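Local coordinates for protein carbohydrate deacetylase (Enterococcus faecalis, PDB 2I5I) that probably removes acetyl groups from acetylated carbohydrates in the breakdown of oligosaccharides, probably with magnesium as cofactor, at residues 4-9 with 252-257; 36-41 with 59-64; 121-126 with 149-154. All blocks are in the same frame, centred on the assembly; numbering follows the deposited sequence.

Contact 1 (4-9 with 252-257); sequences NKKLII and GILLAN
Strand 6-9 runs parallel to strand 254-256 at an axis angle of 46°, K6 beside L254 and L7 beside L255, held by L254 N to K5 O, L7 N to L254 O and A256 N to L7 O. The first two donors lie almost in line with the carbonyls they meet; A256 N approaches L7 O from well above the carbonyl plane, at 2.8 Å. A water bridges K5 N and G252 O.

On the face of L7 and L255, L7 CB presses on I253 CG2 at 3.5 Å, a tight fit. I9 reaches CD1 over to L255 CD2 at 3.5 Å. On the other face, K6 CB rests near A256 CB (4.1 Å), while L254 CD1 meets the amide of N4, whose ND2 hydrogen-bonds D111 of the second subunit. K6 bends back at its outer torsions; NZ donates to N4 OD1 (3.0 Å) and forms salt bridges with E207 of its own chain and D111 of the second subunit.

L198 of helix 191-203 covers L7 and I253, and I248 of helix 242-250 packs on I253 and L255. With strand 208-213 on K6 and I8, the C-terminal strand 254-256 thus joins the N-terminal strand 6-11 in the parallel sheet, bringing the chain ends together.

Contact 2 (36-41 with 59-64); sequences TTALPT and LAIGVH
T36, T37 and A38 pair in parallel with I61, G62 and V63, the strand axes 43° apart; helix 45-55 connects the two strands in a beta-alpha-beta unit. Four backbone bonds join them: T36 N to A60 O, G62 N to T36 O, A38 N to G62 O and H64 N to A38 O. G62 N lies in the plane of the T36 carbonyl, whereas H64 N (2.8 Å) sits above that of A38 O, 43° out of plane. T36 O also receives a CA-H...O contact from I61 CA at 3.2 Å. Past the pairing, a water links T41 OG1 to H64 O.

Apolar contacts gather on the face of T36, A38, I61 and V63. The methyl CG2 of T36 lies alongside I61 CG1 at 3.8 Å and also meets L59 CD2, while A38 CB touches I61 CG2. P40 crosses V63 at about a right angle, with P40 CG 4.1 Å from V63 CG2. Helix 45-55 covers I61 and A38 from this side, and F117 of helix 103-117 packs on I61 and V63.

Polar and aromatic contacts centre on H64. The L39 side chain lies beside it and puts CD2 at the ring edge, 3.5 Å from H64 CD2. The side chains of T37 and H64 cross at about a right angle, with T37 OG1 3.1 Å from H64 ND1; chi1 of 47° sets OG1 between the backbone N and carbonyl carbon and keeps CG2 beside G62. D128 holds both residues, OD1 bonding H64 ND1 and OD2 bonding T37 OG1.

The bond from ND1 to D128, with L39 at the ring edge, limits the rotation of the imidazole. H64 may, with D13 and H130 (a predicted magnesium ligand), contribute to a metal site; D128 would then probably be a second-shell group orienting H64.

Contact 3 (121-126 with 149-154); sequences GRRPDH and RKYQLP
R123 stretches toward the end of helix 138-151 and gives a hydrogen bond from NH2 to Y151 O, 3.0 Å long. Its CG lies opposite the backbone N (chi1 -167°) and the chain runs extended to NE, which delivers the guanidinium edge-on: Y151 O sits almost in its plane. A water accepts from R123 NE at 2.8 Å and donates to Q152 O, adding a second link to the same turn. NH1 forms a salt bridge with E259 of the third subunit.

The apolar contacts are two. L153 crosses P124 at about a right angle, CD1 meeting P124 CG at 3.9 Å, and H126 CB lies 4.0 Å from P154 CG. Other side-chain carbons pack against backbone carbonyl oxygens: L153 CD2 comes 3.2 Å from P124 O, and P154 sets CG and CD each near D125 O.

Within 121-126, H126 ND1 donates to D125 OD1 (2.7 Å) on the syn side but 35° out of the carboxylate plane, and nearly in the imidazole plane, which limits rotation of the ring. Y258 stacks on that ring.

Q152 has positive phi and is the C' residue of a Schellman motif, and Q152 NE2 also bonds R149 O at 2.7 Å. The contact thus joins the capped C-terminus of helix 138-151 to the loop leading from helix 103-117 into strand 127-129.

In the fold
Contacts 1 and 2 belong to one parallel sheet, in which strands 6-11 and 35-38 are neighbours; their centres are 19 Å apart, and N257 CB touches A60 CB at 3.7 Å. Contact 3 continues from contact 2: V63 N lies 2.8 Å from H126 O and I61 O 3.1 Å from D125 N, both probable hydrogen bonds that carry the pairing toward strand 127-129. Contacts 2 and 3 both lie within the long chain loop closed by contact 1. Contact 2 is nearest the presumed active site, the H64 side chain being about 4 Å from that of H130. Contact 1 lies away from it and meets the second subunit; contact 3 meets the third.

Contact 1 (4-9 with 252-257)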
loop_
_atom_site.group_PDB
_atom_site.type_symbol
_atom_site.label_atom_id
_atom_site.label_comp_id
_atom_site.label_asym_id
_atom_site.label_seq_id
_atom_site.Cartn_x
_atom_site.Cartn_y
_atom_site.Cartn_z
ATOM N N ASN A 4 34.932 -13.195 3.613
ATOM C CA ASN A 4 33.863 -12.828 4.546
ATOM C C ASN A 4 33.030 -14.065 4.873
ATOM O O ASN A 4 33.090 -15.085 4.175
ATOM C CB ASN A 4 33.029 -11.684 3.980
ATOM C CG ASN A 4 32.647 -11.920 2.532
ATOM O OD1 ASN A 4 32.381 -13.062 2.150
ATOM N ND2 ASN A 4 32.626 -10.848 1.748
ATOM N N LYS A 5 32.267 -13.968 5.960
ATOM C CA LYS A 5 31.406 -15.059 6.402
ATOM C C LYS A 5 29.954 -14.627 6.185
ATOM O O LYS A 5 29.590 -13.534 6.620
ATOM C CB LYS A 5 31.636 -15.437 7.857
ATOM C CG LYS A 5 33.101 -15.702 8.194
ATOM C CD LYS A 5 33.382 -17.199 8.169
ATOM C CE LYS A 5 34.861 -17.518 8.308
ATOM N NZ LYS A 5 35.202 -18.333 9.509
ATOM N N LYS A 6 29.190 -15.478 5.509
ATOM C CA LYS A 6 27.786 -15.133 5.246
ATOM C C LYS A 6 26.884 -16.043 6.063
ATOM O O LYS A 6 26.948 -17.272 5.967
ATOM C CB LYS A 6 27.488 -15.235 3.758
ATOM C CG LYS A 6 28.334 -14.263 2.931
ATOM C CD LYS A 6 28.059 -14.545 1.458
ATOM C CE LYS A 6 29.322 -15.115 0.825
ATOM N NZ LYS A 6 30.152 -13.990 0.316
ATOM N N LEU A 7 26.052 -15.409 6.880
ATOM C CA LEU A 7 25.207 -16.099 7.826
ATOM C C LEU A 7 23.719 -15.872 7.501
ATOM O O LEU A 7 23.246 -14.753 7.544
ATOM C CB LEU A 7 25.459 -15.638 9.259
ATOM C CG LEU A 7 24.564 -16.275 10.317
ATOM C CD1 LEU A 7 24.721 -17.791 10.341
ATOM C CD2 LEU A 7 24.852 -15.740 11.720
ATOM N N ILE A 8 23.066 -16.958 7.151
ATOM C CA ILE A 8 21.644 -17.044 6.914
ATOM C C ILE A 8 21.029 -17.528 8.224
ATOM O O ILE A 8 21.387 -18.583 8.753
ATOM C CB ILE A 8 21.351 -18.004 5.759
ATOM C CG1 ILE A 8 22.003 -17.620 4.436
ATOM C CG2 ILE A 8 19.848 -18.186 5.612
ATOM C CD1 ILE A 8 21.908 -18.711 3.395
ATOM N N ILE A 9 20.130 -16.755 8.786
ATOM C CA ILE A 9 19.330 -17.036 9.969
ATOM C C ILE A 9 17.904 -17.189 9.470
ATOM O O ILE A 9 17.240 -16.254 9.046
ATOM C CB ILE A 9 19.463 -15.948 11.047
ATOM C CG1 ILE A 9 20.921 -15.709 11.390
ATOM C CG2 ILE A 9 18.659 -16.279 12.292
ATOM C CD1 ILE A 9 21.209 -14.684 12.451
ATOM N N GLY A 252 32.217 -9.292 12.549
ATOM C CA GLY A 252 32.272 -8.953 11.143
ATOM C C GLY A 252 31.369 -9.813 10.283
ATOM O O GLY A 252 31.507 -9.799 9.049
ATOM N N ILE A 253 30.434 -10.555 10.870
ATOM C CA ILE A 253 29.620 -11.472 10.071
ATOM C C ILE A 253 28.554 -10.727 9.271
ATOM O O ILE A 253 27.913 -9.814 9.788
ATOM C CB ILE A 253 28.981 -12.556 10.966
ATOM C CG1 ILE A 253 30.059 -13.389 11.659
ATOM C CG2 ILE A 253 27.989 -13.421 10.212
ATOM C CD1 ILE A 253 29.636 -14.277 12.785
ATOM N N LEU A 254 28.405 -11.143 8.020
ATOM C CA LEU A 254 27.451 -10.594 7.070
ATOM C C LEU A 254 26.126 -11.337 7.163
ATOM O O LEU A 254 26.112 -12.559 6.975
ATOM C CB LEU A 254 27.909 -10.683 5.614
ATOM C CG LEU A 254 29.100 -9.834 5.172
ATOM C CD1 LEU A 254 29.419 -10.074 3.705
ATOM C CD2 LEU A 254 28.826 -8.368 5.478
ATOM N N LEU A 255 25.025 -10.630 7.447
ATOM C CA LEU A 255 23.757 -11.371 7.494
ATOM C C LEU A 255 23.140 -11.474 6.113
ATOM O O LEU A 255 22.782 -10.480 5.494
ATOM C CB LEU A 255 22.768 -10.713 8.465
ATOM C CG LEU A 255 23.013 -10.977 9.950
ATOM C CD1 LEU A 255 22.079 -10.122 10.814
ATOM C CD2 LEU A 255 22.830 -12.455 10.290
ATOM N N ALA A 256 22.987 -12.712 5.643
ATOM C CA ALA A 256 22.558 -12.976 4.287
ATOM C C ALA A 256 21.327 -13.850 4.180
ATOM O O ALA A 256 20.747 -14.318 5.157
ATOM C CB ALA A 256 23.736 -13.659 3.575
ATOM N N ASN A 257 20.932 -14.111 2.937
ATOM C CA ASN A 257 19.786 -14.969 2.649
ATOM C C ASN A 257 20.166 -15.897 1.498
ATOM O O ASN A 257 21.328 -15.806 1.073
ATOM C CB ASN A 257 18.528 -14.159 2.341
ATOM C CG ASN A 257 18.724 -13.155 1.227
ATOM O OD1 ASN A 257 19.296 -13.470 0.178
ATOM N ND2 ASN A 257 18.238 -11.945 1.483
HETATM O O HOH W 1 32.871 -11.333 7.094
#

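Contact 2 (36-41 with 59-64)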
loop_
_atom_site.group_PDB
_atom_site.type_symbol
_atom_site.label_atom_id
_atom_site.label_comp_id
_atom_site.label_asym_id
_atom_site.label_seq_id
_atom_site.Cartn_x
_atom_site.Cartn_y
_atom_site.Cartn_z
ATOM N N THR A 36 12.981 -16.978 5.956
ATOM C CA THR A 36 12.055 -17.960 6.503
ATOM C C THR A 36 11.696 -18.971 5.429
ATOM O O THR A 36 11.857 -18.712 4.227
ATOM C CB THR A 36 10.804 -17.269 7.068
ATOM O OG1 THR A 36 9.976 -18.150 7.846
ATOM C CG2 THR A 36 9.962 -16.749 5.903
ATOM N N THR A 37 11.181 -20.107 5.876
ATOM C CA THR A 37 10.642 -21.088 4.920
ATOM C C THR A 37 9.209 -21.435 5.324
ATOM O O THR A 37 9.012 -21.650 6.526
ATOM C CB THR A 37 11.491 -22.357 4.820
ATOM O OG1 THR A 37 11.822 -22.857 6.114
ATOM C CG2 THR A 37 12.782 -21.999 4.083
ATOM N N ALA A 38 8.341 -21.425 4.337
ATOM C CA ALA A 38 6.898 -21.468 4.490
ATOM C C ALA A 38 6.243 -22.774 4.084
ATOM O O ALA A 38 6.660 -23.392 3.100
ATOM C CB ALA A 38 6.318 -20.334 3.630
ATOM N N LEU A 39 5.201 -23.161 4.822
ATOM C CA LEU A 39 4.442 -24.375 4.554
ATOM C C LEU A 39 3.241 -24.153 3.653
ATOM O O LEU A 39 2.165 -23.741 4.110
ATOM C CB LEU A 39 3.988 -24.977 5.876
ATOM C CG LEU A 39 5.041 -25.386 6.906
ATOM C CD1 LEU A 39 4.480 -25.257 8.313
ATOM C CD2 LEU A 39 5.514 -26.826 6.633
ATOM N N PRO A 40 3.306 -24.461 2.363
ATOM C CA PRO A 40 2.115 -24.424 1.527
ATOM C C PRO A 40 1.010 -25.401 1.919
ATOM O O PRO A 40 -0.152 -25.269 1.514
ATOM C CB PRO A 40 2.617 -24.824 0.122
ATOM C CG PRO A 40 4.016 -25.271 0.304
ATOM C CD PRO A 40 4.525 -24.865 1.637
ATOM N N THR A 41 1.343 -26.416 2.708
ATOM C CA THR A 41 0.405 -27.423 3.165
ATOM C C THR A 41 -0.471 -26.877 4.286
ATOM O O THR A 41 -1.456 -27.489 4.694
ATOM C CB THR A 41 1.136 -28.688 3.670
ATOM O OG1 THR A 41 2.327 -28.323 4.369
ATOM C CG2 THR A 41 1.527 -29.522 2.456
ATOM N N LEU A 59 11.669 -9.525 3.697
ATOM C CA LEU A 59 11.948 -10.877 4.209
ATOM C C LEU A 59 12.084 -11.893 3.088
ATOM O O LEU A 59 11.218 -11.996 2.224
ATOM C CB LEU A 59 10.860 -11.284 5.196
ATOM C CG LEU A 59 10.896 -12.713 5.738
ATOM C CD1 LEU A 59 12.204 -12.975 6.464
ATOM C CD2 LEU A 59 9.719 -12.996 6.657
ATOM N N ALA A 60 13.197 -12.640 3.114
ATOM C CA ALA A 60 13.378 -13.666 2.082
ATOM C C ALA A 60 12.629 -14.930 2.479
ATOM O O ALA A 60 12.576 -15.333 3.642
ATOM C CB ALA A 60 14.856 -13.916 1.842
ATOM N N ILE A 61 11.998 -15.583 1.494
ATOM C CA ILE A 61 11.138 -16.711 1.789
ATOM C C ILE A 61 11.352 -17.908 0.848
ATOM O O ILE A 61 11.268 -17.738 -0.365
ATOM C CB ILE A 61 9.649 -16.304 1.706
ATOM C CG1 ILE A 61 9.339 -15.093 2.593
ATOM C CG2 ILE A 61 8.742 -17.476 2.018
ATOM C CD1 ILE A 61 7.891 -14.649 2.472
ATOM N N GLY A 62 11.607 -19.064 1.438
ATOM C CA GLY A 62 11.777 -20.329 0.737
ATOM C C GLY A 62 10.628 -21.266 1.053
ATOM O O GLY A 62 9.704 -20.953 1.822
ATOM N N VAL A 63 10.674 -22.465 0.458
ATOM C CA VAL A 63 9.572 -23.415 0.620
ATOM C C VAL A 63 9.965 -24.526 1.596
ATOM O O VAL A 63 11.009 -25.174 1.457
ATOM C CB VAL A 63 9.105 -23.983 -0.732
ATOM C CG1 VAL A 63 10.249 -24.640 -1.508
ATOM C CG2 VAL A 63 7.963 -24.975 -0.566
ATOM N N HIS A 64 9.120 -24.720 2.605
ATOM C CA HIS A 64 9.239 -25.701 3.656
ATOM C C HIS A 64 8.484 -26.976 3.277
ATOM O O HIS A 64 7.287 -27.131 3.516
ATOM C CB HIS A 64 8.677 -25.141 4.961
ATOM C CG HIS A 64 9.347 -25.612 6.212
ATOM N ND1 HIS A 64 10.701 -25.779 6.326
ATOM C CD2 HIS A 64 8.852 -25.941 7.425
ATOM C CE1 HIS A 64 11.025 -26.192 7.532
ATOM N NE2 HIS A 64 9.907 -26.303 8.231
HETATM O O HOH W 2 4.803 -28.015 2.861
#

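Contact 3 (121-126 with 149-154)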
loop_
_atom_site.group_PDB
_atom_site.type_symbol
_atom_site.label_atom_id
_atom_site.label_comp_id
_atom_site.label_asym_id
_atom_site.label_seq_id
_atom_site.Cartn_x
_atom_site.Cartn_y
_atom_site.Cartn_z
ATOM N N GLY A 121 2.118 -16.171 -6.083
ATOM C CA GLY A 121 2.710 -15.312 -7.080
ATOM C C GLY A 121 4.207 -15.123 -6.992
ATOM O O GLY A 121 4.798 -14.340 -7.749
ATOM N N ARG A 122 4.874 -15.820 -6.112
ATOM C CA ARG A 122 6.275 -15.694 -5.795
ATOM C C ARG A 122 6.985 -17.054 -5.933
ATOM O O ARG A 122 6.444 -18.079 -5.553
ATOM C CB ARG A 122 6.559 -15.225 -4.380
ATOM C CG ARG A 122 6.854 -13.775 -4.079
ATOM C CD ARG A 122 6.836 -13.593 -2.561
ATOM N NE ARG A 122 8.167 -13.512 -1.966
ATOM C CZ ARG A 122 8.470 -12.950 -0.804
ATOM N NH1 ARG A 122 7.529 -12.387 -0.051
ATOM N NH2 ARG A 122 9.731 -12.935 -0.368
ATOM N N ARG A 123 8.203 -16.966 -6.462
ATOM C CA ARG A 123 9.055 -18.149 -6.515
ATOM C C ARG A 123 9.717 -18.346 -5.169
ATOM O O ARG A 123 10.232 -17.356 -4.632
ATOM C CB ARG A 123 10.112 -17.921 -7.603
ATOM C CG ARG A 123 10.879 -19.168 -8.015
ATOM C CD ARG A 123 11.610 -18.886 -9.336
ATOM N NE ARG A 123 12.071 -20.179 -9.847
ATOM C CZ ARG A 123 11.412 -20.909 -10.731
ATOM N NH1 ARG A 123 10.256 -20.587 -11.288
ATOM N NH2 ARG A 123 11.978 -22.060 -11.086
ATOM N N PRO A 124 9.802 -19.534 -4.595
ATOM C CA PRO A 124 10.608 -19.647 -3.374
ATOM C C PRO A 124 12.057 -19.315 -3.704
ATOM O O PRO A 124 12.484 -19.496 -4.850
ATOM C CB PRO A 124 10.458 -21.110 -2.997
ATOM C CG PRO A 124 9.961 -21.816 -4.205
ATOM C CD PRO A 124 9.236 -20.810 -5.047
ATOM N N ASP A 125 12.865 -18.825 -2.769
ATOM C CA ASP A 125 14.274 -18.597 -3.108
ATOM C C ASP A 125 15.118 -19.818 -2.747
ATOM O O ASP A 125 16.328 -19.887 -3.043
ATOM C CB ASP A 125 14.746 -17.313 -2.428
ATOM C CG ASP A 125 14.974 -17.390 -0.939
ATOM O OD1 ASP A 125 14.511 -18.384 -0.346
ATOM O OD2 ASP A 125 15.614 -16.465 -0.374
ATOM N N HIS A 126 14.517 -20.801 -2.077
ATOM C CA HIS A 126 15.216 -22.019 -1.684
ATOM C C HIS A 126 14.245 -23.041 -1.112
ATOM O O HIS A 126 13.047 -22.791 -0.966
ATOM C CB HIS A 126 16.331 -21.714 -0.695
ATOM C CG HIS A 126 16.003 -21.551 0.743
ATOM N ND1 HIS A 126 15.463 -20.388 1.247
ATOM C CD2 HIS A 126 16.149 -22.377 1.809
ATOM C CE1 HIS A 126 15.302 -20.523 2.556
ATOM N NE2 HIS A 126 15.698 -21.726 2.942
ATOM N N ARG A 149 17.100 -29.373 -8.649
ATOM C CA ARG A 149 17.639 -29.211 -10.011
ATOM C C ARG A 149 16.524 -28.806 -10.965
ATOM O O ARG A 149 16.736 -27.945 -11.815
ATOM C CB ARG A 149 18.367 -30.480 -10.480
ATOM C CG ARG A 149 19.411 -30.965 -9.502
ATOM C CD ARG A 149 20.059 -32.295 -9.855
ATOM N NE ARG A 149 21.268 -32.424 -9.047
ATOM C CZ ARG A 149 21.641 -33.347 -8.195
ATOM N NH1 ARG A 149 20.889 -34.410 -7.935
ATOM N NH2 ARG A 149 22.807 -33.209 -7.578
ATOM N N LYS A 150 15.346 -29.388 -10.807
ATOM C CA LYS A 150 14.190 -29.175 -11.660
ATOM C C LYS A 150 13.715 -27.724 -11.568
ATOM O O LYS A 150 13.342 -27.152 -12.598
ATOM C CB LYS A 150 13.045 -30.113 -11.305
ATOM C CG LYS A 150 11.774 -29.859 -12.093
ATOM C CD LYS A 150 10.586 -30.550 -11.436
ATOM C CE LYS A 150 9.349 -30.490 -12.311
ATOM N NZ LYS A 150 8.445 -31.657 -12.082
ATOM N N TYR A 151 13.757 -27.189 -10.345
ATOM C CA TYR A 151 13.304 -25.803 -10.214
ATOM C C TYR A 151 14.474 -24.852 -10.069
ATOM O O TYR A 151 14.282 -23.637 -10.013
ATOM C CB TYR A 151 12.321 -25.670 -9.032
ATOM C CG TYR A 151 11.005 -26.336 -9.338
ATOM C CD1 TYR A 151 10.016 -25.645 -10.035
ATOM C CD2 TYR A 151 10.718 -27.630 -8.953
ATOM C CE1 TYR A 151 8.802 -26.238 -10.327
ATOM C CE2 TYR A 151 9.520 -28.233 -9.235
ATOM C CZ TYR A 151 8.553 -27.531 -9.924
ATOM O OH TYR A 151 7.357 -28.154 -10.197
ATOM N N GLN A 152 15.701 -25.385 -10.037
ATOM C CA GLN A 152 16.865 -24.509 -10.020
ATOM C C GLN A 152 16.875 -23.623 -8.779
ATOM O O GLN A 152 16.958 -22.407 -8.873
ATOM C CB GLN A 152 16.935 -23.631 -11.270
ATOM C CG GLN A 152 17.415 -24.359 -12.510
ATOM C CD GLN A 152 18.790 -24.987 -12.355
ATOM O OE1 GLN A 152 19.812 -24.301 -12.361
ATOM N NE2 GLN A 152 18.788 -26.304 -12.187
ATOM N N LEU A 153 16.780 -24.286 -7.648
ATOM C CA LEU A 153 16.794 -23.675 -6.332
ATOM C C LEU A 153 17.852 -24.309 -5.444
ATOM O O LEU A 153 18.011 -25.532 -5.526
ATOM C CB LEU A 153 15.442 -23.888 -5.635
ATOM C CG LEU A 153 14.267 -23.249 -6.376
ATOM C CD1 LEU A 153 12.961 -23.796 -5.825
ATOM C CD2 LEU A 153 14.351 -21.733 -6.282
ATOM N N PRO A 154 18.532 -23.494 -4.650
ATOM C CA PRO A 154 19.472 -24.027 -3.665
ATOM C C PRO A 154 18.663 -24.733 -2.572
ATOM O O PRO A 154 17.472 -24.443 -2.390
ATOM C CB PRO A 154 20.188 -22.806 -3.118
ATOM C CG PRO A 154 19.239 -21.683 -3.386
ATOM C CD PRO A 154 18.488 -22.024 -4.633
HETATM O O HOH W 3 14.846 -20.549 -9.646
#